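Local atomic coordinates of ankyrin repeat domain protein (Legionella pneumophila subsp. pneumophila, PDB entry 6MCA), a protein that is a Legionella effector that interacts with the host LARP7 component of the 7SK snRNP complex and carries a cysteine protease-like domain of unestablished activity. Residues 280-291 with 340-351; 353-361 with 373-383. One frame throughout, in Å; residues are numbered along the deposited sequence.

Contact 1: 280-291 with 340-351; sequences IDRGENSLQEGS and SSQISGNCSWAN. With GOL (glycerol), chain D.
Arg282 is bonded to residues 340-351 at both backbone polar atoms and at all three guanidinium nitrogens, an unusually complete engagement for one loop residue. Its backbone N donates to Asn351 OD1 at 2.7 Å, while its O accepts from Gln342 N at 2.6 Å, so the backbone of Arg282 is held through both its N-H and its carbonyl. The amide of Asn351 is itself fixed in rotation, because ND2 donates to the carbonyl O of Ala267. Beyond the backbone, the arginine chain bends at chi3 (70°) and turns its NE edge toward Ser340. There NE reaches Ser340 O at 2.8 Å, nearly in line with the carbonyl (C=O...N angle 170°), and NH1 takes Ser340 OG at 3.0 Å, a side-on grip with both acceptors close to the guanidinium plane. NH2 donates to Ala350 O, approaching from 46° above that carbonyl plane, and the methyl of Ala350 lies over one guanidinium face, its CB 3.6 Å from NH2. A glycerol, probably from the crystallisation liquor, joins the outer edge: its O3 accepts from NH1, and its O1 bonds to Ser340 OG. Further along the loop, Ser341 OG donates to Ser286 OG at 3.0 Å, and Ser286 OG in turn donates to Gly283 O within a type I turn. Gly283 CA sits 3.7 Å from Cys347 SG, and just before it Asp281 OD1 accepts from Gly283 N as an Asx turn. The contact thus fastens the loop between strands 276-280 and 292-297 to the segment leading into helix 348-353. A cysteine at the entrance of a helix lying against an antiparallel sheet is consistent with the cysteine protease-like fold.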
loop_
_atom_site.group_PDB
_atom_site.type_symbol
_atom_site.label_atom_id
_atom_site.label_comp_id
_atom_site.label_asym_id
_atom_site.label_seq_id
_atom_site.Cartn_x
_atom_site.Cartn_y
_atom_site.Cartn_z
ATOM N N ILE A 280 -4.145 -10.389 -14.280
ATOM C CA ILE A 280 -4.878 -9.146 -14.100
ATOM C C ILE A 280 -3.929 -8.013 -14.462
ATOM O O ILE A 280 -2.911 -7.801 -13.783
ATOM C CB ILE A 280 -5.394 -8.983 -12.665
ATOM C CG1 ILE A 280 -6.185 -10.218 -12.232
ATOM C CG2 ILE A 280 -6.228 -7.717 -12.542
ATOM C CD1 ILE A 280 -6.360 -10.332 -10.735
ATOM N N ASP A 281 -4.260 -7.293 -15.535
ATOM C CA ASP A 281 -3.510 -6.111 -15.957
ATOM C C ASP A 281 -4.510 -5.189 -16.650
ATOM O O ASP A 281 -4.844 -5.399 -17.820
ATOM C CB ASP A 281 -2.354 -6.482 -16.877
ATOM C CG ASP A 281 -1.478 -5.292 -17.225
ATOM O OD1 ASP A 281 -1.735 -4.182 -16.708
ATOM O OD2 ASP A 281 -0.529 -5.465 -18.019
ATOM N N ARG A 282 -4.984 -4.182 -15.921
ATOM C CA ARG A 282 -5.994 -3.260 -16.421
ATOM C C ARG A 282 -5.397 -2.088 -17.190
ATOM O O ARG A 282 -6.133 -1.167 -17.559
ATOM C CB ARG A 282 -6.846 -2.743 -15.260
ATOM C CG ARG A 282 -7.437 -3.847 -14.399
ATOM C CD ARG A 282 -7.996 -3.303 -13.095
ATOM N NE ARG A 282 -9.208 -2.515 -13.302
ATOM C CZ ARG A 282 -10.050 -2.174 -12.331
ATOM N NH1 ARG A 282 -11.130 -1.458 -12.610
ATOM N NH2 ARG A 282 -9.815 -2.554 -11.083
ATOM N N GLY A 283 -4.091 -2.103 -17.442
ATOM C CA GLY A 283 -3.442 -1.010 -18.138
ATOM C C GLY A 283 -3.445 -1.152 -19.647
ATOM O O GLY A 283 -4.434 -1.605 -20.234
ATOM N N GLU A 284 -2.330 -0.771 -20.277
ATOM C CA GLU A 284 -2.245 -0.771 -21.736
ATOM C C GLU A 284 -2.512 -2.156 -22.316
ATOM O O GLU A 284 -3.218 -2.289 -23.324
ATOM C CB GLU A 284 -0.869 -0.261 -22.169
ATOM C CG GLU A 284 -0.403 -0.759 -23.528
ATOM C CD GLU A 284 -0.627 0.257 -24.631
ATOM O OE1 GLU A 284 -0.881 1.438 -24.313
ATOM O OE2 GLU A 284 -0.544 -0.126 -25.816
ATOM N N ASN A 285 -1.969 -3.199 -21.682
ATOM C CA ASN A 285 -2.114 -4.557 -22.202
ATOM C C ASN A 285 -3.577 -4.956 -22.356
ATOM O O ASN A 285 -3.908 -5.769 -23.228
ATOM C CB ASN A 285 -1.384 -5.542 -21.287
ATOM C CG ASN A 285 -1.362 -6.952 -21.845
ATOM O OD1 ASN A 285 -0.722 -7.220 -22.862
ATOM N ND2 ASN A 285 -2.057 -7.865 -21.175
ATOM N N SER A 286 -4.466 -4.388 -21.536
ATOM C CA SER A 286 -5.882 -4.730 -21.617
ATOM C C SER A 286 -6.490 -4.372 -22.966
ATOM O O SER A 286 -7.532 -4.928 -23.328
ATOM C CB SER A 286 -6.659 -4.038 -20.495
ATOM O OG SER A 286 -6.711 -2.635 -20.693
ATOM N N LEU A 287 -5.868 -3.459 -23.718
ATOM C CA LEU A 287 -6.375 -3.147 -25.050
ATOM C C LEU A 287 -6.222 -4.330 -25.998
ATOM O O LEU A 287 -7.018 -4.483 -26.930
ATOM C CB LEU A 287 -5.664 -1.917 -25.613
ATOM C CG LEU A 287 -5.882 -0.615 -24.840
ATOM C CD1 LEU A 287 -4.878 0.444 -25.269
ATOM C CD2 LEU A 287 -7.307 -0.119 -25.022
ATOM N N GLN A 288 -5.218 -5.177 -25.770
ATOM C CA GLN A 288 -4.998 -6.352 -26.601
ATOM C C GLN A 288 -5.624 -7.606 -26.007
ATOM O O GLN A 288 -6.184 -8.426 -26.741
ATOM C CB GLN A 288 -3.496 -6.576 -26.801
ATOM C CG GLN A 288 -2.810 -5.513 -27.637
ATOM C CD GLN A 288 -2.187 -6.076 -28.899
ATOM O OE1 GLN A 288 -1.502 -7.098 -28.863
ATOM N NE2 GLN A 288 -2.413 -5.402 -30.021
ATOM N N GLU A 289 -5.539 -7.770 -24.686
ATOM C CA GLU A 289 -5.932 -9.006 -24.029
ATOM C C GLU A 289 -7.219 -8.901 -23.229
ATOM O O GLU A 289 -7.792 -9.940 -22.888
ATOM C CB GLU A 289 -4.813 -9.483 -23.088
ATOM C CG GLU A 289 -3.555 -9.969 -23.763
ATOM C CD GLU A 289 -2.657 -10.691 -22.781
ATOM O OE1 GLU A 289 -2.562 -10.217 -21.632
ATOM O OE2 GLU A 289 -2.057 -11.725 -23.145
ATOM N N GLY A 290 -7.688 -7.699 -22.927
ATOM C CA GLY A 290 -8.667 -7.519 -21.880
ATOM C C GLY A 290 -7.993 -7.471 -20.522
ATOM O O GLY A 290 -6.800 -7.736 -20.369
ATOM N N SER A 291 -8.785 -7.130 -19.505
ATOM C CA SER A 291 -8.203 -6.867 -18.193
ATOM C C SER A 291 -7.857 -8.148 -17.445
ATOM O O SER A 291 -6.785 -8.237 -16.837
ATOM C CB SER A 291 -9.153 -6.010 -17.360
ATOM O OG SER A 291 -9.131 -4.659 -17.784
ATOM N N SER A 340 -13.098 -3.222 -15.811
ATOM C CA SER A 340 -12.852 -1.986 -16.542
ATOM C C SER A 340 -11.358 -1.691 -16.625
ATOM O O SER A 340 -10.589 -1.975 -15.702
ATOM C CB SER A 340 -13.579 -0.818 -15.875
ATOM O OG SER A 340 -12.886 -0.375 -14.722
ATOM N N SER A 341 -10.951 -1.114 -17.751
ATOM C CA SER A 341 -9.555 -0.783 -17.977
ATOM C C SER A 341 -9.168 0.483 -17.218
ATOM O O SER A 341 -10.003 1.333 -16.899
ATOM C CB SER A 341 -9.278 -0.597 -19.470
ATOM O OG SER A 341 -9.506 -1.798 -20.187
ATOM N N GLN A 342 -7.870 0.594 -16.925
ATOM C CA GLN A 342 -7.281 1.777 -16.293
ATOM C C GLN A 342 -6.107 2.197 -17.178
ATOM O O GLN A 342 -4.947 1.881 -16.903
ATOM C CB GLN A 342 -6.856 1.483 -14.843
ATOM C CG GLN A 342 -6.057 2.590 -14.158
ATOM C CD GLN A 342 -6.907 3.776 -13.746
ATOM O OE1 GLN A 342 -8.119 3.793 -13.958
ATOM N NE2 GLN A 342 -6.271 4.776 -13.147
ATOM N N ILE A 343 -6.424 2.897 -18.268
ATOM C CA ILE A 343 -5.397 3.301 -19.221
ATOM C C ILE A 343 -4.654 4.533 -18.721
ATOM O O ILE A 343 -3.420 4.590 -18.759
ATOM C CB ILE A 343 -6.023 3.542 -20.608
ATOM C CG1 ILE A 343 -6.780 2.298 -21.074
ATOM C CG2 ILE A 343 -4.952 3.922 -21.618
ATOM C CD1 ILE A 343 -5.909 1.071 -21.215
ATOM N N SER A 344 -5.392 5.533 -18.248
ATOM C CA SER A 344 -4.767 6.742 -17.733
ATOM C C SER A 344 -4.149 6.485 -16.365
ATOM O O SER A 344 -4.681 5.718 -15.558
ATOM C CB SER A 344 -5.792 7.872 -17.642
ATOM O OG SER A 344 -6.229 8.270 -18.930
ATOM N N GLY A 345 -3.013 7.131 -16.110
ATOM C CA GLY A 345 -2.373 7.031 -14.815
ATOM C C GLY A 345 -1.689 5.690 -14.588
ATOM O O GLY A 345 -1.324 4.967 -15.520
ATOM N N ASN A 346 -1.518 5.369 -13.308
ATOM C CA ASN A 346 -0.879 4.131 -12.879
ATOM C C ASN A 346 -1.959 3.130 -12.488
ATOM O O ASN A 346 -2.795 3.417 -11.624
ATOM C CB ASN A 346 0.072 4.391 -11.711
ATOM C CG ASN A 346 1.030 3.241 -11.469
ATOM O OD1 ASN A 346 0.828 2.131 -11.963
ATOM N ND2 ASN A 346 2.083 3.502 -10.703
ATOM N N CYS A 347 -1.938 1.960 -13.121
ATOM C CA CYS A 347 -2.965 0.944 -12.932
ATOM C C CYS A 347 -2.624 -0.062 -11.840
ATOM O O CYS A 347 -3.401 -1.000 -11.626
ATOM C CB CYS A 347 -3.206 0.197 -14.246
ATOM S SG CYS A 347 -1.749 -0.687 -14.853
ATOM N N SER A 348 -1.491 0.104 -11.154
ATOM C CA SER A 348 -1.064 -0.881 -10.163
ATOM C C SER A 348 -2.102 -1.038 -9.057
ATOM O O SER A 348 -2.460 -2.162 -8.677
ATOM C CB SER A 348 0.290 -0.477 -9.581
ATOM O OG SER A 348 1.246 -0.268 -10.605
ATOM N N TRP A 349 -2.596 0.083 -8.528
ATOM C CA TRP A 349 -3.609 0.027 -7.479
ATOM C C TRP A 349 -4.849 -0.716 -7.954
ATOM O O TRP A 349 -5.352 -1.609 -7.263
ATOM C CB TRP A 349 -3.972 1.439 -7.020
ATOM C CG TRP A 349 -5.142 1.472 -6.083
ATOM C CD1 TRP A 349 -6.454 1.658 -6.414
ATOM C CD2 TRP A 349 -5.107 1.307 -4.660
ATOM N NE1 TRP A 349 -7.237 1.621 -5.285
ATOM C CE2 TRP A 349 -6.433 1.406 -4.195
ATOM C CE3 TRP A 349 -4.082 1.088 -3.734
ATOM C CZ2 TRP A 349 -6.762 1.295 -2.846
ATOM C CZ3 TRP A 349 -4.411 0.976 -2.394
ATOM C CH2 TRP A 349 -5.740 1.080 -1.963
ATOM N N ALA A 350 -5.355 -0.360 -9.138
ATOM C CA ALA A 350 -6.538 -1.026 -9.672
ATOM C C ALA A 350 -6.275 -2.505 -9.920
ATOM O O ALA A 350 -7.158 -3.346 -9.707
ATOM C CB ALA A 350 -6.994 -0.336 -10.957
ATOM N N ASN A 351 -5.063 -2.842 -10.368
ATOM C CA ASN A 351 -4.718 -4.244 -10.583
ATOM C C ASN A 351 -4.769 -5.027 -9.278
ATOM O O ASN A 351 -5.255 -6.164 -9.247
ATOM C CB ASN A 351 -3.333 -4.357 -11.222
ATOM C CG ASN A 351 -3.337 -3.988 -12.693
ATOM O OD1 ASN A 351 -4.391 -3.904 -13.321
ATOM N ND2 ASN A 351 -2.152 -3.768 -13.250
HETATM C C1 GOL D . -14.844 1.838 -12.128
HETATM O O1 GOL D . -14.832 0.564 -12.695
HETATM C C2 GOL D . -13.546 1.978 -11.296
HETATM O O2 GOL D . -13.390 3.262 -10.794
HETATM C C3 GOL D . -13.676 0.922 -10.170
HETATM O O3 GOL D . -12.710 -0.053 -10.418
#

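Contact 2: 353-361 with 373-383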
loop_
_atom_site.group_PDB
_atom_site.type_symbol
_atom_site.label_atom_id
_atom_site.label_comp_id
_atom_site.label_asym_id
_atom_site.label_seq_id
_atom_site.Cartn_x
_atom_site.Cartn_y
_atom_site.Cartn_z
ATOM N N GLN A 353 -6.569 -4.158 -6.605
ATOM C CA GLN A 353 -7.968 -4.198 -6.183
ATOM C C GLN A 353 -8.734 -5.300 -6.903
ATOM O O GLN A 353 -9.551 -6.001 -6.293
ATOM C CB GLN A 353 -8.652 -2.849 -6.427
ATOM C CG GLN A 353 -7.989 -1.645 -5.783
ATOM C CD GLN A 353 -7.566 -1.897 -4.352
ATOM O OE1 GLN A 353 -8.398 -2.143 -3.479
ATOM N NE2 GLN A 353 -6.264 -1.832 -4.104
ATOM N N ALA A 354 -8.481 -5.470 -8.204
ATOM C CA ALA A 354 -9.216 -6.451 -8.994
ATOM C C ALA A 354 -8.947 -7.888 -8.568
ATOM O O ALA A 354 -9.655 -8.789 -9.026
ATOM C CB ALA A 354 -8.884 -6.286 -10.478
ATOM N N VAL A 355 -7.952 -8.125 -7.708
ATOM C CA VAL A 355 -7.662 -9.481 -7.253
ATOM C C VAL A 355 -8.851 -10.073 -6.505
ATOM O O VAL A 355 -9.108 -11.281 -6.590
ATOM C CB VAL A 355 -6.385 -9.482 -6.386
ATOM C CG1 VAL A 355 -6.248 -10.787 -5.615
ATOM C CG2 VAL A 355 -5.158 -9.245 -7.250
ATOM N N VAL A 356 -9.605 -9.242 -5.790
ATOM C CA VAL A 356 -10.702 -9.716 -4.946
ATOM C C VAL A 356 -11.792 -10.369 -5.797
ATOM O O VAL A 356 -12.098 -11.552 -5.574
ATOM C CB VAL A 356 -11.260 -8.578 -4.071
ATOM C CG1 VAL A 356 -12.513 -9.031 -3.341
ATOM C CG2 VAL A 356 -10.202 -8.093 -3.088
ATOM N N PRO A 357 -12.400 -9.681 -6.777
ATOM C CA PRO A 357 -13.430 -10.362 -7.579
ATOM C C PRO A 357 -12.886 -11.520 -8.393
ATOM O O PRO A 357 -13.586 -12.525 -8.569
ATOM C CB PRO A 357 -13.978 -9.245 -8.479
ATOM C CG PRO A 357 -12.882 -8.261 -8.564
ATOM C CD PRO A 357 -12.207 -8.289 -7.229
ATOM N N VAL A 358 -11.648 -11.420 -8.880
ATOM C CA VAL A 358 -11.069 -12.503 -9.670
ATOM C C VAL A 358 -10.881 -13.749 -8.812
ATOM O O VAL A 358 -11.248 -14.860 -9.215
ATOM C CB VAL A 358 -9.745 -12.050 -10.309
ATOM C CG1 VAL A 358 -9.067 -13.215 -11.009
ATOM C CG2 VAL A 358 -9.999 -10.918 -11.285
ATOM N N ALA A 359 -10.303 -13.586 -7.618
ATOM C CA ALA A 359 -10.108 -14.729 -6.731
ATOM C C ALA A 359 -11.444 -15.308 -6.278
ATOM O O ALA A 359 -11.591 -16.532 -6.160
ATOM C CB ALA A 359 -9.258 -14.325 -5.526
ATOM N N TYR A 360 -12.435 -14.445 -6.036
ATOM C CA TYR A 360 -13.773 -14.931 -5.715
ATOM C C TYR A 360 -14.325 -15.804 -6.838
ATOM O O TYR A 360 -14.782 -16.932 -6.604
ATOM C CB TYR A 360 -14.704 -13.749 -5.440
ATOM C CG TYR A 360 -15.998 -14.142 -4.766
ATOM C CD1 TYR A 360 -17.046 -14.683 -5.499
ATOM C CD2 TYR A 360 -16.170 -13.976 -3.398
ATOM C CE1 TYR A 360 -18.227 -15.050 -4.891
ATOM C CE2 TYR A 360 -17.350 -14.338 -2.781
ATOM C CZ TYR A 360 -18.374 -14.875 -3.534
ATOM O OH TYR A 360 -19.550 -15.242 -2.930
ATOM N N SER A 361 -14.286 -15.294 -8.073
ATOM C CA SER A 361 -14.785 -16.057 -9.214
ATOM C C SER A 361 -14.047 -17.380 -9.360
ATOM O O SER A 361 -14.664 -18.416 -9.636
ATOM C CB SER A 361 -14.655 -15.234 -10.496
ATOM O OG SER A 361 -15.564 -14.150 -10.504
ATOM N N PRO A 373 -19.246 -14.195 -13.133
ATOM C CA PRO A 373 -18.627 -12.920 -12.734
ATOM C C PRO A 373 -19.609 -11.926 -12.136
ATOM O O PRO A 373 -19.170 -10.889 -11.621
ATOM C CB PRO A 373 -18.035 -12.383 -14.046
ATOM C CG PRO A 373 -18.097 -13.521 -15.025
ATOM C CD PRO A 373 -19.237 -14.388 -14.592
ATOM N N ASP A 374 -20.914 -12.209 -12.185
ATOM C CA ASP A 374 -21.919 -11.250 -11.734
ATOM C C ASP A 374 -21.749 -10.922 -10.255
ATOM O O ASP A 374 -21.584 -9.754 -9.874
ATOM C CB ASP A 374 -23.318 -11.807 -12.003
ATOM C CG ASP A 374 -23.879 -11.361 -13.336
ATOM O OD1 ASP A 374 -23.311 -10.426 -13.940
ATOM O OD2 ASP A 374 -24.890 -11.946 -13.780
ATOM N N VAL A 375 -21.807 -11.951 -9.405
ATOM C CA VAL A 375 -21.712 -11.742 -7.964
ATOM C C VAL A 375 -20.358 -11.149 -7.599
ATOM O O VAL A 375 -20.263 -10.270 -6.735
ATOM C CB VAL A 375 -21.978 -13.062 -7.215
ATOM C CG1 VAL A 375 -21.720 -12.899 -5.725
ATOM C CG2 VAL A 375 -23.402 -13.531 -7.461
ATOM N N ALA A 376 -19.294 -11.607 -8.262
ATOM C CA ALA A 376 -17.957 -11.104 -7.960
ATOM C C ALA A 376 -17.849 -9.614 -8.256
ATOM O O ALA A 376 -17.332 -8.843 -7.439
ATOM C CB ALA A 376 -16.913 -11.891 -8.751
ATOM N N LEU A 377 -18.345 -9.184 -9.418
ATOM C CA LEU A 377 -18.254 -7.772 -9.776
ATOM C C LEU A 377 -19.152 -6.915 -8.891
ATOM O O LEU A 377 -18.771 -5.802 -8.502
ATOM C CB LEU A 377 -18.602 -7.583 -11.252
ATOM C CG LEU A 377 -17.584 -8.176 -12.230
ATOM C CD1 LEU A 377 -17.970 -7.882 -13.671
ATOM C CD2 LEU A 377 -16.190 -7.656 -11.926
ATOM N N SER A 378 -20.348 -7.414 -8.558
ATOM C CA SER A 378 -21.220 -6.668 -7.656
ATOM C C SER A 378 -20.577 -6.505 -6.283
ATOM O O SER A 378 -20.616 -5.416 -5.692
ATOM C CB SER A 378 -22.574 -7.368 -7.541
ATOM O OG SER A 378 -23.490 -6.589 -6.791
ATOM N N LEU A 379 -19.970 -7.577 -5.768
ATOM C CA LEU A 379 -19.267 -7.512 -4.493
ATOM C C LEU A 379 -18.101 -6.536 -4.558
ATOM O O LEU A 379 -17.856 -5.784 -3.609
ATOM C CB LEU A 379 -18.777 -8.906 -4.106
ATOM C CG LEU A 379 -18.288 -9.135 -2.677
ATOM C CD1 LEU A 379 -19.452 -9.094 -1.701
ATOM C CD2 LEU A 379 -17.548 -10.460 -2.582
ATOM N N TYR A 380 -17.369 -6.539 -5.674
ATOM C CA TYR A 380 -16.246 -5.621 -5.839
ATOM C C TYR A 380 -16.713 -4.170 -5.790
ATOM O O TYR A 380 -16.117 -3.335 -5.099
ATOM C CB TYR A 380 -15.529 -5.929 -7.157
ATOM C CG TYR A 380 -14.511 -4.901 -7.593
ATOM C CD1 TYR A 380 -13.287 -4.789 -6.948
ATOM C CD2 TYR A 380 -14.766 -4.057 -8.665
ATOM C CE1 TYR A 380 -12.350 -3.855 -7.352
ATOM C CE2 TYR A 380 -13.836 -3.122 -9.076
ATOM C CZ TYR A 380 -12.630 -3.025 -8.416
ATOM O OH TYR A 380 -11.702 -2.094 -8.822
ATOM N N ASP A 381 -17.794 -3.858 -6.511
ATOM C CA ASP A 381 -18.322 -2.495 -6.506
ATOM C C ASP A 381 -18.793 -2.090 -5.113
ATOM O O ASP A 381 -18.510 -0.978 -4.643
ATOM C CB ASP A 381 -19.464 -2.370 -7.515
ATOM C CG ASP A 381 -18.980 -2.415 -8.950
ATOM O OD1 ASP A 381 -17.824 -2.014 -9.205
ATOM O OD2 ASP A 381 -19.760 -2.848 -9.826
ATOM N N GLU A 382 -19.528 -2.982 -4.441
ATOM C CA GLU A 382 -20.008 -2.680 -3.096
ATOM C C GLU A 382 -18.848 -2.424 -2.141
ATOM O O GLU A 382 -18.873 -1.459 -1.365
ATOM C CB GLU A 382 -20.887 -3.823 -2.586
ATOM C CG GLU A 382 -21.735 -3.466 -1.376
ATOM C CD GLU A 382 -23.074 -4.178 -1.371
ATOM O OE1 GLU A 382 -23.308 -5.019 -2.265
ATOM O OE2 GLU A 382 -23.894 -3.895 -0.472
ATOM N N TRP A 383 -17.812 -3.266 -2.200
ATOM C CA TRP A 383 -16.651 -3.100 -1.333
ATOM C C TRP A 383 -15.937 -1.782 -1.608
ATOM O O TRP A 383 -15.557 -1.068 -0.671
ATOM C CB TRP A 383 -15.699 -4.283 -1.519
ATOM C CG TRP A 383 -14.328 -4.088 -0.939
ATOM C CD1 TRP A 383 -14.020 -3.739 0.344
ATOM C CD2 TRP A 383 -13.077 -4.246 -1.622
ATOM N NE1 TRP A 383 -12.656 -3.664 0.501
ATOM C CE2 TRP A 383 -12.055 -3.972 -0.691
ATOM C CE3 TRP A 383 -12.722 -4.591 -2.930
ATOM C CZ2 TRP A 383 -10.702 -4.032 -1.026
ATOM C CZ3 TRP A 383 -11.379 -4.649 -3.262
ATOM C CH2 TRP A 383 -10.387 -4.371 -2.314
#
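Tyr380 leaves helix 373-383 toward Pro357 and runs along the proline ring and the residues before it. Its CB rests 3.8 Å from Pro357 CG. With CG of the tyrosine anti to its own backbone N (chi1 169°), the ring extends toward Gln353: CD1 meets Pro357 CD at 3.7 Å, and CE1 reaches Gln353 O, also at 3.7 Å. Gln353 CB lies in the plane of the ring at its edge, 4.0 Å from Tyr380 OH. The hydroxyl then leaves the helix pair, hydrogen-bonding to Arg282 NH2 and to a glycerol. Because Pro357 has no N-H, Gln353 O lacks the usual helical donor four residues on; Val356 N, three residues on, bonds to it instead, and the indole of Trp383 meets it edge-on. Val356 CG2 packs on the same indole, 3.6 Å from Trp383 CZ3, whose NE1 is bonded to Ser198. At the other end, Tyr360 CD2 touches Leu379 CD2 at 3.9 Å, the side chains crossing at roughly a right angle. Between these ends Pro357 faces Ala376, where the CA atoms come within 4.6 Å. The small alanine permits this approach, and its CB also lies near Ser361 OG, which donates to Pro357 O within the turn. The helical segments have axes 8.5 Å apart at closest approach, with N-to-C directions 152° apart. Residues Val355 and Val358 face strand 276-280 instead, so helix 355-364 lies between the sheet and helix 373-399, the arrangement of an antiparallel helix pair packed on a sheet.

How the contacts relate
Helices 348-353 and 355-364 follow each other in the chain, so the second segment of contact 1 leads directly into the first of contact 2 beside the five-stranded antiparallel sheet. Contact 1 is partly buried, with several touching residues exposed, and it relies on directional polar bonds that hold loops. Contact 2 has no exposed touching residue and rests on apolar and aromatic packing between helices, without bonds across it. Ile280 and the Arg282-Tyr380 pair join the two: Ile280 CG2 packs 3.7 Å from Ala354 CB, and Ile280 CD1 lies 3.7 Å from Val358 CG2. Polar chemistry therefore gathers at the loop edge, apolar chemistry between the helices.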